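PDB 3HAZ: proline dehydrogenase from Bradyrhizobium japonicum USDA 110, which probably oxidises L-proline to L-glutamate in two steps, using an FAD-dependent proline dehydrogenase and an NAD-dependent aldehyde dehydrogenase activity joined in one chain. Local coordinates for residues Gln314-Arg319 and Tyr363-Arg368; Pro13-Asp18 and Gly359-Pro364; Ile21-Leu26 and Val492-Ala497; Glu248-Ala253 and Val519-Arg524. All coordinates share one frame; numbering follows the deposited sequence.

Contact 1. Residues Gln314-Arg319 and Tyr363-Arg368; sequences QAYQKR and YPVFTR. With FAD (flavin-adenine dinucleotide), chain C; SO4 (sulfate ion), chain F.
Q317 and V365 form a single bridge, an antiparallel non-hydrogen-bonded pair flanked by two backbone bonds, F366 N to Y316 O at 3.0 Å and K318 N to P364 O at 3.0 Å. V365 CG1 lies squarely over the Y316 ring, 3.7 Å from its centroid and 9° off the normal. F366, in the other loop, receives K318 CG over one face, offset toward the rim, while A315 O lies at its edge. Beyond CG the lysine runs fully extended, which carries NZ to Y363 O (2.8 Å) in the carbonyl plane; NZ also pairs with D18 and bonds water 1, which donates to V365 O. A leucine here would probably leave D18 without its countercharge and Y363 O without this donor. Toward the cofactor, Q314 NE2 gives FAD O2 a nearly straight bond (2.6 Å), and Q314 OE1 accepts a hydrogen bond from Q317 NE2, a second-shell grip that should limit rotation of the amide. FAD N6A, at the adenine end, donates to T367 O (3.0 Å). Tying the loop after barrel strand 309-314 to the one before helix 369-384 probably keeps the flavin's donor and the adenine's acceptor in fixed relation.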
# COMPACT_ATOMS: atom_id res chain seq x y z
N GLN A 314 21.93 40.62 5.70
CA GLN A 314 21.30 39.35 6.05
C GLN A 314 21.86 38.19 5.23
O GLN A 314 21.66 38.11 4.01
CB GLN A 314 19.79 39.44 5.83
CG GLN A 314 19.09 40.55 6.62
CD GLN A 314 17.94 41.17 5.83
OE1 GLN A 314 18.08 41.45 4.64
NE2 GLN A 314 16.81 41.40 6.50
N ALA A 315 22.55 37.29 5.90
CA ALA A 315 23.18 36.15 5.25
C ALA A 315 22.18 35.12 4.74
O ALA A 315 22.53 34.26 3.94
CB ALA A 315 24.21 35.49 6.17
N TYR A 316 20.93 35.19 5.20
CA TYR A 316 19.95 34.23 4.70
C TYR A 316 19.52 34.55 3.27
O TYR A 316 18.82 33.77 2.64
CB TYR A 316 18.77 34.02 5.67
CG TYR A 316 17.70 35.10 5.75
CD1 TYR A 316 17.88 36.36 5.16
CD2 TYR A 316 16.53 34.87 6.47
CE1 TYR A 316 16.88 37.35 5.27
CE2 TYR A 316 15.54 35.84 6.58
CZ TYR A 316 15.72 37.08 5.99
OH TYR A 316 14.73 38.04 6.11
N GLN A 317 19.97 35.70 2.77
CA GLN A 317 19.70 36.08 1.38
C GLN A 317 20.82 35.61 0.47
O GLN A 317 22.00 35.72 0.80
CB GLN A 317 19.54 37.59 1.24
CG GLN A 317 18.34 38.18 1.96
CD GLN A 317 17.84 39.44 1.28
OE1 GLN A 317 17.70 39.48 0.06
NE2 GLN A 317 17.56 40.47 2.07
N LYS A 318 20.45 35.09 -0.69
CA LYS A 318 21.43 34.66 -1.68
C LYS A 318 22.30 35.83 -2.14
O LYS A 318 23.45 35.64 -2.54
CB LYS A 318 20.73 33.98 -2.85
CG LYS A 318 19.77 32.86 -2.42
CD LYS A 318 18.97 32.32 -3.60
CE LYS A 318 18.04 31.17 -3.16
NZ LYS A 318 17.03 30.82 -4.21
N ARG A 319 21.76 37.05 -2.07
CA ARG A 319 22.49 38.25 -2.49
C ARG A 319 23.50 38.75 -1.46
O ARG A 319 24.22 39.72 -1.71
CB ARG A 319 21.52 39.38 -2.84
CG ARG A 319 20.71 39.16 -4.12
CD ARG A 319 19.67 40.26 -4.31
NE ARG A 319 18.68 40.25 -3.24
CZ ARG A 319 17.72 41.15 -3.09
NH1 ARG A 319 17.62 42.17 -3.94
NH2 ARG A 319 16.86 41.05 -2.08
N TYR A 363 12.94 32.06 -4.61
CA TYR A 363 13.04 32.72 -3.30
C TYR A 363 14.36 33.46 -3.15
O TYR A 363 15.42 32.94 -3.51
CB TYR A 363 12.90 31.68 -2.18
CG TYR A 363 11.60 30.91 -2.23
CD1 TYR A 363 11.56 29.60 -2.72
CD2 TYR A 363 10.41 31.50 -1.82
CE1 TYR A 363 10.35 28.90 -2.77
CE2 TYR A 363 9.21 30.81 -1.87
CZ TYR A 363 9.18 29.52 -2.34
OH TYR A 363 7.98 28.85 -2.37
N PRO A 364 14.31 34.69 -2.60
CA PRO A 364 15.54 35.48 -2.38
C PRO A 364 16.34 34.98 -1.18
O PRO A 364 17.49 35.38 -0.98
CB PRO A 364 15.00 36.89 -2.11
CG PRO A 364 13.62 36.68 -1.57
CD PRO A 364 13.09 35.43 -2.21
N VAL A 365 15.71 34.11 -0.39
CA VAL A 365 16.36 33.55 0.79
C VAL A 365 16.57 32.06 0.57
O VAL A 365 15.86 31.45 -0.23
CB VAL A 365 15.51 33.72 2.06
CG1 VAL A 365 15.51 35.17 2.53
CG2 VAL A 365 14.08 33.22 1.81
N PHE A 366 17.54 31.48 1.27
CA PHE A 366 17.68 30.03 1.29
C PHE A 366 16.45 29.43 1.97
O PHE A 366 15.77 30.11 2.75
CB PHE A 366 18.97 29.62 2.00
CG PHE A 366 20.22 30.21 1.37
CD1 PHE A 366 20.67 29.75 0.14
CD2 PHE A 366 20.92 31.22 2.00
CE1 PHE A 366 21.81 30.29 -0.44
CE2 PHE A 366 22.05 31.77 1.43
CZ PHE A 366 22.50 31.31 0.20
N THR A 367 16.15 28.17 1.67
CA THR A 367 14.98 27.53 2.25
C THR A 367 15.34 26.39 3.19
O THR A 367 14.47 25.81 3.83
CB THR A 367 13.99 27.03 1.18
OG1 THR A 367 14.70 26.34 0.15
CG2 THR A 367 13.22 28.20 0.58
N ARG A 368 16.63 26.05 3.25
CA ARG A 368 17.10 25.14 4.30
C ARG A 368 17.96 25.91 5.29
O ARG A 368 18.85 26.67 4.90
CB ARG A 368 17.88 23.96 3.71
CG ARG A 368 16.98 22.91 3.07
CD ARG A 368 17.75 21.64 2.73
NE ARG A 368 18.27 20.97 3.92
CZ ARG A 368 18.95 19.83 3.89
NH1 ARG A 368 19.18 19.22 2.74
NH2 ARG A 368 19.40 19.30 5.02
PA FAD C . 19.83 30.46 14.66
O1A FAD C . 18.79 29.51 15.49
O2A FAD C . 21.13 29.82 14.46
O5B FAD C . 19.19 30.76 13.20
C5B FAD C . 17.88 31.27 13.15
C4B FAD C . 17.57 31.77 11.73
O4B FAD C . 18.06 30.96 10.52
C3B FAD C . 16.56 32.66 11.34
O3B FAD C . 16.35 33.83 12.11
C2B FAD C . 16.69 32.72 9.83
O2B FAD C . 17.32 33.86 9.29
C1B FAD C . 17.27 31.41 9.44
N9A FAD C . 16.36 30.33 9.10
C8A FAD C . 15.44 29.69 9.92
N7A FAD C . 14.84 28.71 9.18
C5A FAD C . 15.40 28.75 7.88
C6A FAD C . 15.15 27.93 6.64
N6A FAD C . 14.16 26.86 6.64
N1A FAD C . 15.83 28.17 5.54
C2A FAD C . 16.81 29.18 5.51
N3A FAD C . 17.04 29.97 6.70
C4A FAD C . 16.33 29.72 7.85
N1 FAD C . 17.77 40.46 11.09
C2 FAD C . 17.38 41.20 10.01
O2 FAD C . 16.67 40.60 8.99
N3 FAD C . 17.66 42.61 9.97
C4 FAD C . 18.32 43.21 11.01
O4 FAD C . 18.65 44.57 10.94
C4X FAD C . 18.74 42.43 12.14
N5 FAD C . 19.47 43.07 13.27
C5X FAD C . 19.87 42.28 14.39
C6 FAD C . 20.59 42.92 15.50
C7 FAD C . 20.99 42.13 16.61
C7M FAD C . 21.71 42.80 17.77
C8 FAD C . 20.70 40.68 16.64
C8M FAD C . 21.12 39.80 17.83
C9 FAD C . 20.02 40.08 15.57
C9A FAD C . 19.59 40.89 14.42
N10 FAD C . 18.87 40.27 13.29
C10 FAD C . 18.47 41.08 12.17
C1' FAD C . 18.70 38.79 13.18
C2' FAD C . 17.38 38.21 13.76
O2' FAD C . 16.76 39.17 14.61
C3' FAD C . 17.69 36.88 14.48
O3' FAD C . 18.27 37.14 15.75
C4' FAD C . 18.66 35.96 13.66
O4' FAD C . 18.38 35.77 12.32
C5' FAD C . 18.92 34.61 14.39
O5' FAD C . 20.15 34.01 14.00
P FAD C . 20.93 33.08 15.13
O1P FAD C . 22.40 32.58 14.53
O2P FAD C . 21.07 33.83 16.38
O3P FAD C . 19.92 31.84 15.50
S SO4 F . 18.04 21.59 7.72
O1 SO4 F . 18.88 20.39 7.64
O2 SO4 F . 17.00 21.56 6.69
O3 SO4 F . 17.41 21.62 9.04
O4 SO4 F . 18.88 22.76 7.53
O HOH W 1 15.75 29.19 -1.95
O HOH W 2 18.51 37.47 -2.56

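Contact 2. Residues Pro13-Asp18 and Gly359-Pro364; sequences PYAPDD and GLDGYP
Y14 and P364 lie side by side, and apolar packing is the main interaction between the two loops. The ring meets the proline through its CE2 atom, 3.7 Å from P364 CB, and the same CE2 comes 4.1 Å from L360 CD1; both aliphatic groups approach the ring obliquely. What puts the ring here is the first torsion of Y14, with CG roughly opposite the backbone N (chi1 -156°), which lays the ring beside P364 and near L360. The methyl of A15 packs closely on the opposing backbone. It points at the 359-364 segment and rests 3.5 Å from G362 C and 3.2 Å from Y363 O. A CB on G362 would lie 3.2 Å from A15 CB, a tight approach that the glycine avoids.

No conventional hydrogen bond joins the segments directly. P364 CA approaches Y14 O at 3.4 Å in a CA-H...O contact, and water 2 lies between two carbonyls, 2.9 Å from Y14 O and 2.8 Å from P364 O, though it cannot serve every carbonyl near it. K318 adds a further link from outside, binding P16 O as well as Y363 O.

The N-terminal arm then enters helix 18-28, where D17 is the N-cap and its OD2 takes the E20 backbone N. In the other segment G359, with its positive phi, closes helix 348-357 in a Schellman motif, and the loop that follows packs against 13-18 before helix 369-384.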
# COMPACT_ATOMS: atom_id res chain seq x y z
N PRO A 13 21.18 39.42 -9.02
CA PRO A 13 20.03 38.55 -9.32
C PRO A 13 19.27 38.19 -8.04
O PRO A 13 19.88 37.81 -7.04
CB PRO A 13 20.69 37.30 -9.93
CG PRO A 13 21.96 37.82 -10.54
CD PRO A 13 22.44 38.88 -9.56
N TYR A 14 17.95 38.32 -8.10
CA TYR A 14 17.10 38.26 -6.92
C TYR A 14 17.04 36.88 -6.26
O TYR A 14 17.14 36.76 -5.04
CB TYR A 14 15.68 38.71 -7.28
CG TYR A 14 14.86 39.23 -6.11
CD1 TYR A 14 15.10 40.50 -5.58
CD2 TYR A 14 13.85 38.46 -5.54
CE1 TYR A 14 14.36 40.98 -4.52
CE2 TYR A 14 13.11 38.94 -4.48
CZ TYR A 14 13.36 40.20 -3.98
OH TYR A 14 12.62 40.69 -2.92
N ALA A 15 16.85 35.84 -7.07
CA ALA A 15 16.64 34.50 -6.54
C ALA A 15 17.37 33.42 -7.34
O ALA A 15 16.73 32.56 -7.94
CB ALA A 15 15.15 34.18 -6.50
N PRO A 16 18.71 33.45 -7.33
CA PRO A 16 19.49 32.44 -8.06
C PRO A 16 19.30 31.03 -7.50
O PRO A 16 18.75 30.86 -6.41
CB PRO A 16 20.94 32.90 -7.88
CG PRO A 16 20.93 33.79 -6.68
CD PRO A 16 19.56 34.42 -6.62
N ASP A 17 19.77 30.04 -8.25
CA ASP A 17 19.59 28.62 -7.91
C ASP A 17 20.42 28.19 -6.70
O ASP A 17 21.64 28.37 -6.67
CB ASP A 17 19.95 27.76 -9.12
CG ASP A 17 20.02 26.28 -8.79
OD1 ASP A 17 19.03 25.72 -8.28
OD2 ASP A 17 21.08 25.67 -9.05
N ASP A 18 19.75 27.62 -5.71
CA ASP A 18 20.39 27.22 -4.46
C ASP A 18 21.55 26.25 -4.68
O ASP A 18 22.61 26.39 -4.06
CB ASP A 18 19.37 26.58 -3.51
CG ASP A 18 18.23 27.51 -3.14
OD1 ASP A 18 17.57 28.06 -4.05
OD2 ASP A 18 17.99 27.69 -1.93
N GLY A 359 4.10 35.17 -7.17
CA GLY A 359 4.43 34.27 -8.27
C GLY A 359 5.81 34.53 -8.84
O GLY A 359 5.98 34.63 -10.06
N LEU A 360 6.80 34.66 -7.96
CA LEU A 360 8.17 34.95 -8.39
C LEU A 360 8.84 33.71 -8.95
O LEU A 360 8.36 32.59 -8.74
CB LEU A 360 8.99 35.51 -7.21
CG LEU A 360 8.43 36.78 -6.59
CD1 LEU A 360 9.46 37.42 -5.66
CD2 LEU A 360 8.00 37.76 -7.68
N ASP A 361 9.96 33.89 -9.64
CA ASP A 361 10.65 32.74 -10.23
C ASP A 361 11.51 31.98 -9.21
O ASP A 361 12.20 31.02 -9.57
CB ASP A 361 11.46 33.14 -11.47
CG ASP A 361 12.66 34.01 -11.15
OD1 ASP A 361 13.03 34.12 -9.97
OD2 ASP A 361 13.23 34.59 -12.10
N GLY A 362 11.45 32.39 -7.95
CA GLY A 362 12.20 31.73 -6.90
C GLY A 362 12.20 32.54 -5.61
O GLY A 362 11.54 33.58 -5.54
N TYR A 363 12.94 32.06 -4.61
CA TYR A 363 13.04 32.72 -3.30
C TYR A 363 14.36 33.46 -3.15
O TYR A 363 15.42 32.94 -3.51
CB TYR A 363 12.90 31.68 -2.18
CG TYR A 363 11.60 30.91 -2.23
CD1 TYR A 363 11.56 29.60 -2.72
CD2 TYR A 363 10.41 31.50 -1.82
CE1 TYR A 363 10.35 28.90 -2.77
CE2 TYR A 363 9.21 30.81 -1.87
CZ TYR A 363 9.18 29.52 -2.34
OH TYR A 363 7.98 28.85 -2.37
N PRO A 364 14.31 34.69 -2.60
CA PRO A 364 15.54 35.48 -2.38
C PRO A 364 16.34 34.98 -1.18
O PRO A 364 17.49 35.38 -0.98
CB PRO A 364 15.00 36.89 -2.11
CG PRO A 364 13.62 36.68 -1.57
CD PRO A 364 13.09 35.43 -2.21
O HOH W 2 18.51 37.47 -2.56

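Contact 3. Residues Ile21-Leu26 and Val492-Ala497; sequences IAARLL and VRPQAA
A22 and P494 bring an N-terminal helix, 18-28, against a short 3-10 segment, 494-496, beside the proline dehydrogenase barrel, whose helix 369-384 the N-terminal helix also touches; no hydrogen bond joins the two segments. The methyl of A22 points at the turn and sits 3.7 Å from P494 CA; it also meets A497 CB at 3.7 Å. One residue on, A23 reaches the same proline from its backbone, its CA lying 4.1 Å from P494 CG.

L26, one turn further along the helix, shows how a longer side chain does this. Its CB sets off toward the turn, with CG anti to the carbonyl carbon (chi1 -76°), and neither CB nor CG comes within 4.2 Å of the other segment. The touching is left to one branch: CD1 stands 3.6 Å from P494 CD, with the proline N beside it, and borders the backbone of R493 and V492. The other branch, CD2, makes no contact with 492-497 within that same limit. Elsewhere L26 packs on A488 and I491 of helix 487-491 and on L374 of helix 369-384, and so lies where three helices and the turn converge.

The turn itself is tied by A496 N to R493 O (2.8 Å) and A497 N to P494 O. Its A496 O also receives R368 NH1, a link to the loop that carries the FAD-binding residue T367. P494 has a second neighbour within its own segment: its CB lies 4.0 Å above the plane of the R493 guanidinium, over the centre of that group.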
# COMPACT_ATOMS: atom_id res chain seq x y z
N ILE A 21 24.88 27.64 -5.70
CA ILE A 21 25.50 28.32 -4.57
C ILE A 21 26.13 27.28 -3.65
O ILE A 21 27.28 27.42 -3.23
CB ILE A 21 24.49 29.21 -3.79
CG1 ILE A 21 24.06 30.40 -4.66
CG2 ILE A 21 25.10 29.71 -2.49
CD1 ILE A 21 22.99 31.26 -4.03
N ALA A 22 25.37 26.23 -3.35
CA ALA A 22 25.86 25.14 -2.51
C ALA A 22 27.10 24.47 -3.11
O ALA A 22 27.96 23.98 -2.38
CB ALA A 22 24.76 24.12 -2.27
N ALA A 23 27.19 24.46 -4.44
CA ALA A 23 28.33 23.84 -5.11
C ALA A 23 29.61 24.61 -4.82
O ALA A 23 30.71 24.07 -4.92
CB ALA A 23 28.08 23.73 -6.62
N ARG A 24 29.47 25.88 -4.46
CA ARG A 24 30.62 26.70 -4.09
C ARG A 24 30.87 26.64 -2.59
O ARG A 24 32.01 26.44 -2.15
CB ARG A 24 30.41 28.16 -4.51
CG ARG A 24 30.10 28.37 -5.99
CD ARG A 24 29.95 29.86 -6.32
NE ARG A 24 28.96 30.53 -5.47
CZ ARG A 24 29.27 31.33 -4.45
NH1 ARG A 24 30.54 31.58 -4.16
NH2 ARG A 24 28.31 31.90 -3.73
N LEU A 25 29.81 26.81 -1.80
CA LEU A 25 29.94 26.92 -0.34
C LEU A 25 30.36 25.63 0.36
O LEU A 25 31.06 25.68 1.37
CB LEU A 25 28.63 27.42 0.28
CG LEU A 25 28.04 28.73 -0.23
CD1 LEU A 25 26.75 29.03 0.52
CD2 LEU A 25 29.03 29.89 -0.11
N LEU A 26 29.94 24.48 -0.16
CA LEU A 26 30.23 23.21 0.50
C LEU A 26 31.72 22.87 0.54
O LEU A 26 32.25 22.55 1.61
CB LEU A 26 29.42 22.06 -0.12
CG LEU A 26 27.94 21.98 0.24
CD1 LEU A 26 27.23 20.92 -0.58
CD2 LEU A 26 27.75 21.71 1.72
N VAL A 492 25.09 17.97 2.81
CA VAL A 492 25.82 16.89 2.13
C VAL A 492 26.03 17.09 0.62
O VAL A 492 27.15 16.98 0.13
CB VAL A 492 25.24 15.47 2.43
CG1 VAL A 492 24.82 15.36 3.90
CG2 VAL A 492 24.08 15.12 1.51
N ARG A 493 24.96 17.39 -0.11
CA ARG A 493 25.02 17.47 -1.57
C ARG A 493 24.36 18.74 -2.09
O ARG A 493 23.27 19.10 -1.65
CB ARG A 493 24.36 16.24 -2.20
CG ARG A 493 23.72 16.49 -3.57
CD ARG A 493 24.75 16.48 -4.70
NE ARG A 493 24.22 17.04 -5.94
CZ ARG A 493 24.95 17.30 -7.02
NH1 ARG A 493 26.26 17.05 -7.02
NH2 ARG A 493 24.39 17.80 -8.11
N PRO A 494 25.02 19.42 -3.04
CA PRO A 494 24.53 20.65 -3.66
C PRO A 494 23.06 20.58 -4.06
O PRO A 494 22.29 21.49 -3.74
CB PRO A 494 25.41 20.78 -4.91
CG PRO A 494 26.70 20.16 -4.50
CD PRO A 494 26.36 19.05 -3.54
N GLN A 495 22.67 19.50 -4.75
CA GLN A 495 21.30 19.36 -5.24
C GLN A 495 20.29 19.25 -4.10
O GLN A 495 19.08 19.35 -4.32
CB GLN A 495 21.18 18.16 -6.18
CG GLN A 495 20.98 16.82 -5.49
CD GLN A 495 21.05 15.64 -6.44
OE1 GLN A 495 21.44 15.79 -7.60
NE2 GLN A 495 20.69 14.45 -5.95
N ALA A 496 20.79 19.05 -2.88
CA ALA A 496 19.93 18.98 -1.70
C ALA A 496 19.80 20.34 -1.01
O ALA A 496 19.27 20.44 0.09
CB ALA A 496 20.45 17.94 -0.72
N ALA A 497 20.30 21.39 -1.66
CA ALA A 497 20.35 22.71 -1.04
C ALA A 497 18.96 23.25 -0.70
O ALA A 497 18.70 23.65 0.44
CB ALA A 497 21.11 23.68 -1.93

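Contact 4. Residues Glu248-Ala253 and Val519-Arg524; sequences EAISRA and VEFGAR
OD2 of D292 is gripped from both segments, by R252 NE and by R524 NH1, each in a salt bridge. The shared carboxylate probably offsets the like charges of two arginines that meet closely: R524 NH1 lies over one face of the R252 guanidinium, 3.6 Å from R252 NH2, with the two planes 51° apart and the chains crossing at about a right angle. R524 NE bonds F10 O. R252 runs straight through CG and CD and then bends at chi3 (-84°), which turns its guanidinium toward the 519-524 loop. There its NH2 donates a hydrogen bond to water 3 (3.0 Å), which makes a weak bond to G522 O, and water 4, donating to F521 O at 2.9 Å, is held weakly by R252 NH1. An alanine in its place would probably leave D292 to R524 alone of this pair and set waters 3 and 4 free to shift.

The arrangement joins the N-terminus of helix 252-272, on the proline dehydrogenase barrel, to a type I beta turn, E520 to A523, that runs into helix 524-536. The turn is fastened by E520 itself: its OE2 accepts G522 N (2.8 Å) on the anti lone pair, and E520 OE1 pairs with R358. At G522 a side chain would collide with that carboxylate.

Away from the arginines, A249 CB lies against the F521 carbonyl, 3.3 Å from F521 O, while the apolar part is I250 CG2, which approaches the F521 ring obliquely, 3.7 Å from CD2. V829 also touches I250, and F521 packs on L604 and D605 of helix 604-629.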
# COMPACT_ATOMS: atom_id res chain seq x y z
N GLU A 248 9.40 52.17 -0.53
CA GLU A 248 9.09 51.13 -1.50
C GLU A 248 9.70 51.49 -2.85
O GLU A 248 9.83 52.67 -3.20
CB GLU A 248 7.57 50.99 -1.65
CG GLU A 248 6.93 52.21 -2.32
CD GLU A 248 5.41 52.25 -2.20
OE1 GLU A 248 4.81 51.22 -1.84
OE2 GLU A 248 4.82 53.31 -2.48
N ALA A 249 10.05 50.46 -3.62
CA ALA A 249 10.66 50.65 -4.94
C ALA A 249 9.91 51.62 -5.86
O ALA A 249 10.53 52.48 -6.49
CB ALA A 249 10.83 49.31 -5.63
N ILE A 250 8.59 51.50 -5.96
CA ILE A 250 7.84 52.33 -6.90
C ILE A 250 7.83 53.81 -6.49
O ILE A 250 7.57 54.69 -7.32
CB ILE A 250 6.40 51.84 -7.15
CG1 ILE A 250 5.56 51.92 -5.88
CG2 ILE A 250 6.41 50.42 -7.75
CD1 ILE A 250 4.09 51.65 -6.10
N SER A 251 8.11 54.08 -5.22
CA SER A 251 8.22 55.47 -4.77
C SER A 251 9.68 55.90 -4.63
O SER A 251 9.98 56.85 -3.91
CB SER A 251 7.47 55.65 -3.44
OG SER A 251 6.08 55.43 -3.61
N ARG A 252 10.58 55.21 -5.32
CA ARG A 252 12.00 55.51 -5.20
C ARG A 252 12.34 56.99 -5.42
O ARG A 252 13.17 57.55 -4.70
CB ARG A 252 12.83 54.63 -6.15
CG ARG A 252 14.26 55.12 -6.34
CD ARG A 252 15.08 54.18 -7.22
NE ARG A 252 15.64 53.05 -6.47
CZ ARG A 252 15.09 51.85 -6.38
NH1 ARG A 252 13.95 51.59 -7.00
NH2 ARG A 252 15.68 50.89 -5.67
N ALA A 253 11.70 57.62 -6.40
CA ALA A 253 12.02 59.02 -6.70
C ALA A 253 11.83 59.93 -5.49
O ALA A 253 12.73 60.68 -5.14
CB ALA A 253 11.22 59.53 -7.90
N VAL A 519 5.93 39.51 -10.94
CA VAL A 519 7.15 40.29 -11.05
C VAL A 519 7.46 40.90 -9.69
O VAL A 519 6.56 41.37 -9.00
CB VAL A 519 7.00 41.43 -12.10
CG1 VAL A 519 8.25 42.29 -12.17
CG2 VAL A 519 6.65 40.85 -13.48
N GLU A 520 8.73 40.86 -9.28
CA GLU A 520 9.15 41.53 -8.06
C GLU A 520 9.54 42.98 -8.35
O GLU A 520 10.59 43.23 -8.96
CB GLU A 520 10.32 40.79 -7.39
CG GLU A 520 10.82 41.47 -6.12
CD GLU A 520 9.70 41.81 -5.15
OE1 GLU A 520 9.12 40.88 -4.56
OE2 GLU A 520 9.38 43.02 -4.99
N PHE A 521 8.69 43.91 -7.93
CA PHE A 521 8.91 45.33 -8.18
C PHE A 521 10.15 45.83 -7.43
O PHE A 521 10.74 46.85 -7.79
CB PHE A 521 7.68 46.14 -7.75
CG PHE A 521 6.53 46.05 -8.71
CD1 PHE A 521 6.44 45.01 -9.62
CD2 PHE A 521 5.51 46.98 -8.68
CE1 PHE A 521 5.37 44.92 -10.49
CE2 PHE A 521 4.44 46.90 -9.54
CZ PHE A 521 4.37 45.87 -10.45
N GLY A 522 10.55 45.09 -6.39
CA GLY A 522 11.70 45.45 -5.59
C GLY A 522 13.02 45.03 -6.20
O GLY A 522 14.08 45.22 -5.60
N ALA A 523 12.96 44.42 -7.38
CA ALA A 523 14.15 44.07 -8.14
C ALA A 523 14.19 44.98 -9.36
O ALA A 523 13.46 44.76 -10.33
CB ALA A 523 14.10 42.61 -8.57
N ARG A 524 15.05 45.99 -9.33
CA ARG A 524 15.01 47.05 -10.34
C ARG A 524 15.14 46.55 -11.78
O ARG A 524 14.56 47.14 -12.70
CB ARG A 524 16.04 48.15 -10.04
CG ARG A 524 17.48 47.79 -10.33
CD ARG A 524 18.43 48.96 -10.04
NE ARG A 524 19.03 48.89 -8.70
CZ ARG A 524 18.99 49.87 -7.79
NH1 ARG A 524 18.39 51.02 -8.05
NH2 ARG A 524 19.58 49.70 -6.61
O HOH W 3 14.71 48.14 -6.39
O HOH W 4 12.85 48.68 -8.42

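How the contacts relate
Contacts 1, 2 and 3 cluster on one side of the chain's centre: the centres of 1 and 2 are about 9 Å apart, those of 1 and 3 about 14 Å. Contacts 1 and 2 share Y363 and P364, and K318 of contact 1 binds P16 and D18 of contact 2. Helix 18-28 carries the arm of contact 2 into contact 3. Contact 4 is remote from contact 3 (centres about 31 Å apart) but meets contact 2, about 16 Å away, where E520 packs on Y14 and L360. Along the chain 13-18 and 21-26 come first, 492-497 and 519-524 last. Segments before and after the barrel thus pack on it, contacts 1 to 3 near the FAD loops and contact 4 away from them.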